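PDB 4R0M: McyG protein from Microcystis aeruginosa PCC 7806, which binds phenylalanyl-adenylate in its adenylation domain and probably activates an aromatic acid for transfer to the adjoining peptidyl carrier domain in microcystin synthesis. Local coordinates for residues Q53-I58 against L87-L92; H71-Q76 against G93-V98; P126-D131 against E148-I153. All blocks are in the same frame, centred on the assembly; numbering follows the deposited sequence.

Interaction 1. Residues Q53-I58 against L87-L92; sequences QDALVI and LWACFL
Ala55 and Ala89 meet where two helices of the adenylation domain cross, helix 48-64 lying against helix 80-93, the connecting helix of a beta-alpha-beta unit. The short segments come within 7.9 Å of each other, axis to axis, at a crossing angle of -73°, and such a close approach is possible because each helix offers an alanine at the crossing. No hydrogen bond links the two segments; the contact is apolar.

The tight part is built from methyl groups set against backbone. Ala55 CB rests 3.6 Å from Ala89 N, beside the first turn of 87-92, while the two methyl carbons themselves, Ala55 CB and Ala89 CB, stand 4.2 Å apart. Ile58 closes the same spot one turn further along: its CG2 branch is anti to the backbone N, which brings it to 3.7 Å from Ala89 CB. From the other helix Leu92 reaches back across the crossing. With chi2 at 175° its side chain runs out extended, and CD1 ends 3.7 Å from Ala55 CB.

Packing is looser toward Leu56, which is partly exposed and carries the solvent side of the contact. Its CB starts away from helix 80-93, and only the end of the side chain turns in; CD2 stops 4.2 Å from Leu92 CD1, the two leucines crossing at about a right angle, with Leu168 touching both. Away from this solvent side, Trp88 and Phe91 are buried against helices 19-27 and 227-240. The shortest approach of all joins side chain to main chain: Ala89 CB sits 3.3 Å from Ala55 O.

Interaction 2. Residues H71-Q76 against G93-V98; sequences HKVILQ and GGIIPV
Lys72 and Ile96 lie side by side on neighbouring parallel strands, their side chains pointing the same way from the sheet. Followed outward, the lysine begins with CB 3.8 Å from Ile96 O, with a methyl of Val98, CG2, a little further off. CG then lies along the isoleucine, 3.7 Å from Ile96 CB and close to its CG2. CD stands clear of Ile96; chi3 of -95° turns CE sharply, and a second bend at chi4 brings NZ to 4.0 Å from Ile96 CD1. The lysine thus touches the isoleucine at its root and at its tip and bows away between, and Leu179 of strand 176-182 touches both residues.

The backbones are zipped by four hydrogen bonds. Ile96 N donates to His71 O, Val73 N to Ile96 O, and Val98 N to Val73 O, the last at 2.7 Å. The fourth, from Leu75 N to Val98 O at 2.9 Å, is straight at the hydrogen (172°), yet its donor stands 53° out of the carbonyl plane. Pro97 has no N-H, and none is needed here: the bonds to strand 72-76 are made by Ile96 and Val98 on either side of it.

On the opposite face Leu75 and Pro97 run alongside each other, Leu75 CD1 lying 3.7 Å from Pro97 CB, both packed against helix 80-93, Leu75 on Phe83 and Pro97 on Leu87 and Phe91. Ile95, just before the strand, sends CG2 to 3.4 Å from His71 O and also against Val73. Gly94, with positive phi, ends the helix in a Schellman motif and turns the chain into strand 96-99. Strand, helix and adjacent parallel strand together form a classic beta-alpha-beta crossover, here at one edge of a four-stranded parallel sheet.

Interaction 3. Residues P126-D131 against E148-I153; sequences PLILSD and EGWQVI
Ile128 faces Val152 across two parallel strands, which three backbone hydrogen bonds join. Ile128 N donates to Gln151 O, Ile153 N to Ile128 O at 3.0 Å, and Ser130 N to Ile153 O at 2.9 Å. The middle bond points almost straight down its carbonyl, the C=O...N angle being 175°; the donors of the outer two are tilted out of the acceptor's carbonyl plane. Weaker CA-H...O contacts run between the rungs, Val152 CA lying 3.3 Å from Ile128 O. Before the ladder starts, a water takes over: it accepts from Gln151 N at 2.7 Å and also bonds to Pro126 O, bridging the two segments just ahead of the paired residues.

These strands, with helix 135-144 between them, make a beta-alpha-beta unit that forms one edge of the four-stranded parallel sheet, strand 152-154 being outermost.

Apolar contacts clothe both faces. Leu127 straddles its neighbours, CD1 against Gln151 CB and CD2 3.8 Å from Ile153 CG2. On the other face Val152 CG1 touches Ser130 CB at 3.8 Å and lies near Ile128 CG2. Val152 also packs on helix 135-144, and the Ser130 hydroxyl bonds to Gln76 O.

The aromatic contact belongs to Trp150. Its CB starts away from the other strand, but with CG anti to the backbone N (chi1 -168°) the indole swings back beside Ile128, whose CD1 sits over the six-membered ring, 3.7 Å from the centroid and 14° off the normal: a CH-pi contact. Replacing Trp150 by alanine would remove the indole, and Ile128 CD1 would probably lose the ring it rests on, Ile138 O its NE1 donor and Trp120 its edge-to-face partner. Ile128 CD1 comes nearest to the ring at Trp150 CZ2, 3.6 Å away.

The three contacts form a continuous run through one region of the adenylation domain. Interactions 1 and 2 meet where helix 80-93 runs into strand 96-99: Cys90 O lies 2.9 Å from Ile95 N, a probable hydrogen bond, while Phe91 and Leu87 pack on Pro97. Interactions 2 and 3 meet within a single sheet, where Leu129 N and Ile74 O, and Leu129 O and Gln76 N, are each 2.7 Å apart, probable hydrogen bonds, giving the strand order 96-99, 72-76, 128-130, 152-154. Interactions 1 and 3 do not touch; their centres are 18 Å apart. In interaction 2, the side chain of Val98 is about 14 Å from the bound FA5, the phenylalanyl-adenylate, too far for direct contact.

Interaction 1. Residues Q53-I58 against L87-L92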
loop_
_atom_site.group_PDB
_atom_site.type_symbol
_atom_site.label_atom_id
_atom_site.label_comp_id
_atom_site.label_asym_id
_atom_site.label_seq_id
_atom_site.Cartn_x
_atom_site.Cartn_y
_atom_site.Cartn_z
ATOM N N GLN A 53 -8.727 -3.094 26.467
ATOM C CA GLN A 53 -8.168 -3.703 27.677
ATOM C C GLN A 53 -6.796 -4.319 27.419
ATOM O O GLN A 53 -5.896 -4.208 28.251
ATOM C CB GLN A 53 -9.119 -4.753 28.268
ATOM C CG GLN A 53 -10.426 -4.214 28.846
ATOM C CD GLN A 53 -10.238 -3.215 29.981
ATOM O OE1 GLN A 53 -9.288 -3.298 30.760
ATOM N NE2 GLN A 53 -11.159 -2.263 30.080
ATOM N N ASP A 54 -6.648 -4.962 26.260
ATOM C CA ASP A 54 -5.383 -5.571 25.841
ATOM C C ASP A 54 -4.306 -4.501 25.644
ATOM O O ASP A 54 -3.174 -4.651 26.113
ATOM C CB ASP A 54 -5.594 -6.376 24.554
ATOM C CG ASP A 54 -4.447 -7.331 24.246
ATOM O OD1 ASP A 54 -3.561 -7.541 25.103
ATOM O OD2 ASP A 54 -4.444 -7.884 23.126
ATOM N N ALA A 55 -4.679 -3.416 24.967
ATOM C CA ALA A 55 -3.787 -2.281 24.739
ATOM C C ALA A 55 -3.248 -1.669 26.038
ATOM O O ALA A 55 -2.065 -1.335 26.120
ATOM C CB ALA A 55 -4.484 -1.224 23.895
ATOM N N LEU A 56 -4.113 -1.537 27.045
ATOM C CA LEU A 56 -3.718 -0.997 28.355
ATOM C C LEU A 56 -2.659 -1.853 29.046
ATOM O O LEU A 56 -1.745 -1.322 29.682
ATOM C CB LEU A 56 -4.935 -0.842 29.279
ATOM C CG LEU A 56 -5.948 0.280 29.031
ATOM C CD1 LEU A 56 -7.093 0.181 30.028
ATOM C CD2 LEU A 56 -5.296 1.653 29.110
ATOM N N VAL A 57 -2.799 -3.172 28.922
ATOM C CA VAL A 57 -1.850 -4.124 29.504
ATOM C C VAL A 57 -0.487 -3.990 28.828
ATOM O O VAL A 57 0.539 -3.915 29.506
ATOM C CB VAL A 57 -2.360 -5.583 29.405
ATOM C CG1 VAL A 57 -1.315 -6.565 29.919
ATOM C CG2 VAL A 57 -3.663 -5.753 30.178
ATOM N N ILE A 58 -0.491 -3.950 27.494
ATOM C CA ILE A 58 0.732 -3.780 26.706
ATOM C C ILE A 58 1.371 -2.425 26.999
ATOM O O ILE A 58 2.591 -2.334 27.167
ATOM C CB ILE A 58 0.464 -3.939 25.189
ATOM C CG1 ILE A 58 0.004 -5.366 24.879
ATOM C CG2 ILE A 58 1.709 -3.596 24.375
ATOM C CD1 ILE A 58 -0.881 -5.484 23.659
ATOM N N LEU A 87 -0.165 -1.505 18.527
ATOM C CA LEU A 87 -0.300 -0.213 17.855
ATOM C C LEU A 87 -1.194 0.729 18.661
ATOM O O LEU A 87 -0.853 1.901 18.866
ATOM C CB LEU A 87 -0.863 -0.396 16.441
ATOM C CG LEU A 87 -1.049 0.851 15.572
ATOM C CD1 LEU A 87 0.252 1.251 14.890
ATOM C CD2 LEU A 87 -2.139 0.614 14.538
ATOM N N TRP A 88 -2.336 0.204 19.110
ATOM C CA TRP A 88 -3.278 0.958 19.932
ATOM C C TRP A 88 -2.753 1.235 21.309
ATOM O O TRP A 88 -3.064 2.274 21.892
ATOM C CB TRP A 88 -4.632 0.259 19.988
ATOM C CG TRP A 88 -5.455 0.530 18.755
ATOM C CD1 TRP A 88 -5.684 -0.322 17.679
ATOM C CD2 TRP A 88 -6.166 1.769 18.417
ATOM N NE1 TRP A 88 -6.475 0.284 16.732
ATOM C CE2 TRP A 88 -6.796 1.539 17.111
ATOM C CE3 TRP A 88 -6.342 3.001 19.044
ATOM C CZ2 TRP A 88 -7.563 2.510 16.484
ATOM C CZ3 TRP A 88 -7.116 3.974 18.400
ATOM C CH2 TRP A 88 -7.711 3.732 17.151
ATOM N N ALA A 89 -1.938 0.325 21.837
ATOM C CA ALA A 89 -1.238 0.564 23.098
ATOM C C ALA A 89 -0.423 1.855 23.019
ATOM O O ALA A 89 -0.503 2.702 23.912
ATOM C CB ALA A 89 -0.339 -0.610 23.446
ATOM N N CYS A 90 0.349 1.988 21.940
ATOM C CA CYS A 90 1.149 3.177 21.672
ATOM C C CYS A 90 0.278 4.419 21.508
ATOM O O CYS A 90 0.599 5.483 22.049
ATOM C CB CYS A 90 2.017 2.968 20.423
ATOM S SG CYS A 90 3.286 1.686 20.594
ATOM N N PHE A 91 -0.822 4.285 20.769
ATOM C CA PHE A 91 -1.756 5.400 20.572
ATOM C C PHE A 91 -2.282 5.950 21.903
ATOM O O PHE A 91 -2.281 7.163 22.121
ATOM C CB PHE A 91 -2.930 4.994 19.672
ATOM C CG PHE A 91 -2.570 4.826 18.217
ATOM C CD1 PHE A 91 -1.455 5.457 17.669
ATOM C CD2 PHE A 91 -3.374 4.060 17.381
ATOM C CE1 PHE A 91 -1.141 5.305 16.324
ATOM C CE2 PHE A 91 -3.065 3.907 16.036
ATOM C CZ PHE A 91 -1.945 4.529 15.507
ATOM N N LEU A 92 -2.707 5.048 22.789
ATOM C CA LEU A 92 -3.279 5.422 24.084
ATOM C C LEU A 92 -2.276 6.099 25.017
ATOM O O LEU A 92 -2.641 6.996 25.778
ATOM C CB LEU A 92 -3.887 4.203 24.784
ATOM C CG LEU A 92 -5.065 3.444 24.163
ATOM C CD1 LEU A 92 -5.370 2.211 24.997
ATOM C CD2 LEU A 92 -6.309 4.309 24.027
#

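Interaction 2. Residues H71-Q76 against G93-V98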
loop_
_atom_site.group_PDB
_atom_site.type_symbol
_atom_site.label_atom_id
_atom_site.label_comp_id
_atom_site.label_asym_id
_atom_site.label_seq_id
_atom_site.Cartn_x
_atom_site.Cartn_y
_atom_site.Cartn_z
ATOM N N HIS A 71 8.175 9.260 23.080
ATOM C CA HIS A 71 9.183 8.348 22.547
ATOM C C HIS A 71 8.643 7.570 21.384
ATOM O O HIS A 71 7.429 7.450 21.213
ATOM C CB HIS A 71 9.684 7.378 23.618
ATOM C CG HIS A 71 10.643 7.995 24.612
ATOM N ND1 HIS A 71 10.908 7.426 25.806
ATOM C CD2 HIS A 71 11.398 9.168 24.557
ATOM C CE1 HIS A 71 11.791 8.189 26.478
ATOM N NE2 HIS A 71 12.089 9.256 25.713
ATOM N N LYS A 72 9.553 7.032 20.577
ATOM C CA LYS A 72 9.181 6.216 19.430
ATOM C C LYS A 72 9.576 4.761 19.642
ATOM O O LYS A 72 10.588 4.472 20.286
ATOM C CB LYS A 72 9.811 6.779 18.154
ATOM C CG LYS A 72 9.104 8.024 17.635
ATOM C CD LYS A 72 9.989 8.860 16.731
ATOM C CE LYS A 72 10.684 9.976 17.495
ATOM N NZ LYS A 72 9.779 11.137 17.716
ATOM N N VAL A 73 8.750 3.851 19.128
ATOM C CA VAL A 73 9.058 2.416 19.134
ATOM C C VAL A 73 8.826 1.812 17.747
ATOM O O VAL A 73 7.827 2.112 17.088
ATOM C CB VAL A 73 8.259 1.625 20.207
ATOM C CG1 VAL A 73 8.598 2.106 21.610
ATOM C CG2 VAL A 73 6.760 1.714 19.962
ATOM N N ILE A 74 9.760 0.970 17.310
ATOM C CA ILE A 74 9.666 0.317 16.006
ATOM C C ILE A 74 8.825 -0.953 16.103
ATOM O O ILE A 74 8.971 -1.730 17.044
ATOM C CB ILE A 74 11.066 0.004 15.417
ATOM C CG1 ILE A 74 11.806 1.308 15.091
ATOM C CG2 ILE A 74 10.958 -0.882 14.177
ATOM C CD1 ILE A 74 13.216 1.123 14.563
ATOM N N LEU A 75 7.941 -1.151 15.130
ATOM C CA LEU A 75 7.111 -2.355 15.071
ATOM C C LEU A 75 7.604 -3.332 14.009
ATOM O O LEU A 75 7.738 -2.982 12.831
ATOM C CB LEU A 75 5.641 -1.996 14.826
ATOM C CG LEU A 75 4.735 -1.630 16.009
ATOM C CD1 LEU A 75 5.141 -0.330 16.697
ATOM C CD2 LEU A 75 3.284 -1.566 15.551
ATOM N N GLN A 76 7.884 -4.554 14.452
ATOM C CA GLN A 76 8.287 -5.652 13.580
ATOM C C GLN A 76 7.479 -6.893 13.957
ATOM O O GLN A 76 8.021 -7.893 14.432
ATOM C CB GLN A 76 9.792 -5.908 13.701
ATOM C CG GLN A 76 10.657 -4.845 13.039
ATOM C CD GLN A 76 10.710 -4.998 11.531
ATOM O OE1 GLN A 76 9.888 -4.435 10.804
ATOM N NE2 GLN A 76 11.669 -5.778 11.054
ATOM N N GLY A 93 -1.015 5.673 24.957
ATOM C CA GLY A 93 0.016 6.205 25.846
ATOM C C GLY A 93 0.770 7.415 25.330
ATOM O O GLY A 93 1.651 7.936 26.014
ATOM N N GLY A 94 0.428 7.866 24.128
ATOM C CA GLY A 94 1.148 8.962 23.486
ATOM C C GLY A 94 2.548 8.572 23.040
ATOM O O GLY A 94 3.409 9.434 22.859
ATOM N N ILE A 95 2.774 7.268 22.883
ATOM C CA ILE A 95 4.016 6.739 22.322
ATOM C C ILE A 95 3.798 6.601 20.820
ATOM O O ILE A 95 2.753 6.120 20.388
ATOM C CB ILE A 95 4.376 5.366 22.938
ATOM C CG1 ILE A 95 4.612 5.499 24.448
ATOM C CG2 ILE A 95 5.604 4.766 22.260
ATOM C CD1 ILE A 95 4.480 4.199 25.213
ATOM N N ILE A 96 4.769 7.045 20.030
ATOM C CA ILE A 96 4.639 7.012 18.574
ATOM C C ILE A 96 5.110 5.666 18.008
ATOM O O ILE A 96 6.305 5.358 18.052
ATOM C CB ILE A 96 5.384 8.190 17.904
ATOM C CG1 ILE A 96 4.833 9.530 18.413
ATOM C CG2 ILE A 96 5.267 8.112 16.385
ATOM C CD1 ILE A 96 5.795 10.692 18.283
ATOM N N PRO A 97 4.169 4.858 17.480
ATOM C CA PRO A 97 4.557 3.598 16.853
ATOM C C PRO A 97 5.156 3.846 15.471
ATOM O O PRO A 97 4.703 4.738 14.748
ATOM C CB PRO A 97 3.234 2.841 16.736
ATOM C CG PRO A 97 2.199 3.911 16.625
ATOM C CD PRO A 97 2.719 5.108 17.370
ATOM N N VAL A 98 6.185 3.075 15.131
ATOM C CA VAL A 98 6.830 3.179 13.824
ATOM C C VAL A 98 6.786 1.804 13.159
ATOM O O VAL A 98 7.732 1.016 13.272
ATOM C CB VAL A 98 8.277 3.717 13.929
ATOM C CG1 VAL A 98 8.863 3.975 12.546
ATOM C CG2 VAL A 98 8.315 4.998 14.756
#

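Interaction 3. Residues P126-D131 against E148-I153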
loop_
_atom_site.group_PDB
_atom_site.type_symbol
_atom_site.label_atom_id
_atom_site.label_comp_id
_atom_site.label_asym_id
_atom_site.label_seq_id
_atom_site.Cartn_x
_atom_site.Cartn_y
_atom_site.Cartn_z
ATOM N N PRO A 126 15.724 3.304 18.969
ATOM C CA PRO A 126 14.499 3.010 19.705
ATOM C C PRO A 126 14.280 1.511 19.897
ATOM O O PRO A 126 14.848 0.700 19.159
ATOM C CB PRO A 126 13.411 3.580 18.796
ATOM C CG PRO A 126 13.970 3.428 17.425
ATOM C CD PRO A 126 15.448 3.652 17.561
ATOM N N LEU A 127 13.456 1.163 20.879
ATOM C CA LEU A 127 13.074 -0.218 21.147
ATOM C C LEU A 127 12.281 -0.805 19.978
ATOM O O LEU A 127 11.523 -0.099 19.310
ATOM C CB LEU A 127 12.253 -0.293 22.443
ATOM C CG LEU A 127 11.650 -1.632 22.890
ATOM C CD1 LEU A 127 12.719 -2.605 23.377
ATOM C CD2 LEU A 127 10.598 -1.407 23.966
ATOM N N ILE A 128 12.469 -2.100 19.738
ATOM C CA ILE A 128 11.772 -2.799 18.665
ATOM C C ILE A 128 10.762 -3.786 19.242
ATOM O O ILE A 128 11.109 -4.645 20.054
ATOM C CB ILE A 128 12.757 -3.523 17.719
ATOM C CG1 ILE A 128 13.737 -2.517 17.109
ATOM C CG2 ILE A 128 12.005 -4.279 16.626
ATOM C CD1 ILE A 128 15.000 -3.140 16.558
ATOM N N LEU A 129 9.510 -3.630 18.824
ATOM C CA LEU A 129 8.426 -4.527 19.198
ATOM C C LEU A 129 8.335 -5.650 18.176
ATOM O O LEU A 129 8.296 -5.396 16.971
ATOM C CB LEU A 129 7.101 -3.760 19.227
ATOM C CG LEU A 129 6.617 -2.962 20.445
ATOM C CD1 LEU A 129 7.544 -1.785 20.682
ATOM C CD2 LEU A 129 5.168 -2.510 20.351
ATOM N N SER A 130 8.301 -6.888 18.655
ATOM C CA SER A 130 8.165 -8.043 17.775
ATOM C C SER A 130 7.134 -9.035 18.312
ATOM O O SER A 130 6.481 -8.773 19.328
ATOM C CB SER A 130 9.522 -8.724 17.580
ATOM O OG SER A 130 9.471 -9.657 16.518
ATOM N N ASP A 131 6.968 -10.153 17.609
ATOM C CA ASP A 131 6.163 -11.265 18.110
ATOM C C ASP A 131 7.077 -12.421 18.521
ATOM O O ASP A 131 8.287 -12.364 18.295
ATOM C CB ASP A 131 5.091 -11.699 17.091
ATOM C CG ASP A 131 5.668 -12.046 15.722
ATOM O OD1 ASP A 131 6.711 -12.730 15.654
ATOM O OD2 ASP A 131 5.060 -11.648 14.703
ATOM N N GLU A 148 24.870 -1.329 18.513
ATOM C CA GLU A 148 24.939 -0.928 19.917
ATOM C C GLU A 148 23.592 -0.436 20.455
ATOM O O GLU A 148 23.012 0.516 19.926
ATOM C CB GLU A 148 26.017 0.147 20.090
ATOM C CG GLU A 148 26.445 0.411 21.526
ATOM C CD GLU A 148 27.505 1.498 21.634
ATOM O OE1 GLU A 148 27.664 2.290 20.677
ATOM O OE2 GLU A 148 28.184 1.561 22.682
ATOM N N GLY A 149 23.106 -1.096 21.506
ATOM C CA GLY A 149 21.848 -0.726 22.156
ATOM C C GLY A 149 20.617 -1.374 21.548
ATOM O O GLY A 149 19.487 -1.024 21.897
ATOM N N TRP A 150 20.844 -2.318 20.634
ATOM C CA TRP A 150 19.788 -3.069 19.959
ATOM C C TRP A 150 18.973 -3.830 20.960
ATOM O O TRP A 150 19.484 -4.726 21.638
ATOM C CB TRP A 150 20.430 -4.028 18.965
ATOM C CG TRP A 150 19.508 -4.686 17.965
ATOM C CD1 TRP A 150 18.963 -5.965 18.026
ATOM C CD2 TRP A 150 19.034 -4.133 16.685
ATOM N NE1 TRP A 150 18.201 -6.228 16.917
ATOM C CE2 TRP A 150 18.199 -5.172 16.073
ATOM C CE3 TRP A 150 19.203 -2.924 16.016
ATOM C CZ2 TRP A 150 17.574 -4.989 14.847
ATOM C CZ3 TRP A 150 18.567 -2.750 14.777
ATOM C CH2 TRP A 150 17.773 -3.758 14.209
ATOM N N GLN A 151 17.697 -3.468 21.070
ATOM C CA GLN A 151 16.780 -4.107 22.014
ATOM C C GLN A 151 15.476 -4.506 21.342
ATOM O O GLN A 151 14.859 -3.707 20.631
ATOM C CB GLN A 151 16.501 -3.192 23.211
ATOM C CG GLN A 151 17.495 -3.332 24.356
ATOM C CD GLN A 151 17.310 -4.616 25.155
ATOM O OE1 GLN A 151 16.191 -5.118 25.311
ATOM N NE2 GLN A 151 18.411 -5.150 25.675
ATOM N N VAL A 152 15.069 -5.750 21.571
ATOM C CA VAL A 152 13.832 -6.287 21.012
ATOM C C VAL A 152 13.008 -6.931 22.124
ATOM O O VAL A 152 13.554 -7.622 22.988
ATOM C CB VAL A 152 14.098 -7.332 19.901
ATOM C CG1 VAL A 152 12.844 -7.553 19.063
ATOM C CG2 VAL A 152 15.253 -6.903 19.003
ATOM N N ILE A 153 11.699 -6.697 22.103
ATOM C CA ILE A 153 10.790 -7.318 23.067
ATOM C C ILE A 153 9.506 -7.809 22.386
ATOM O O ILE A 153 8.991 -7.165 21.470
ATOM C CB ILE A 153 10.490 -6.382 24.271
ATOM C CG1 ILE A 153 9.772 -7.150 25.389
ATOM C CG2 ILE A 153 9.716 -5.138 23.837
ATOM C CD1 ILE A 153 9.841 -6.488 26.747
HETATM O O HOH W 1 16.823 -1.005 20.219
#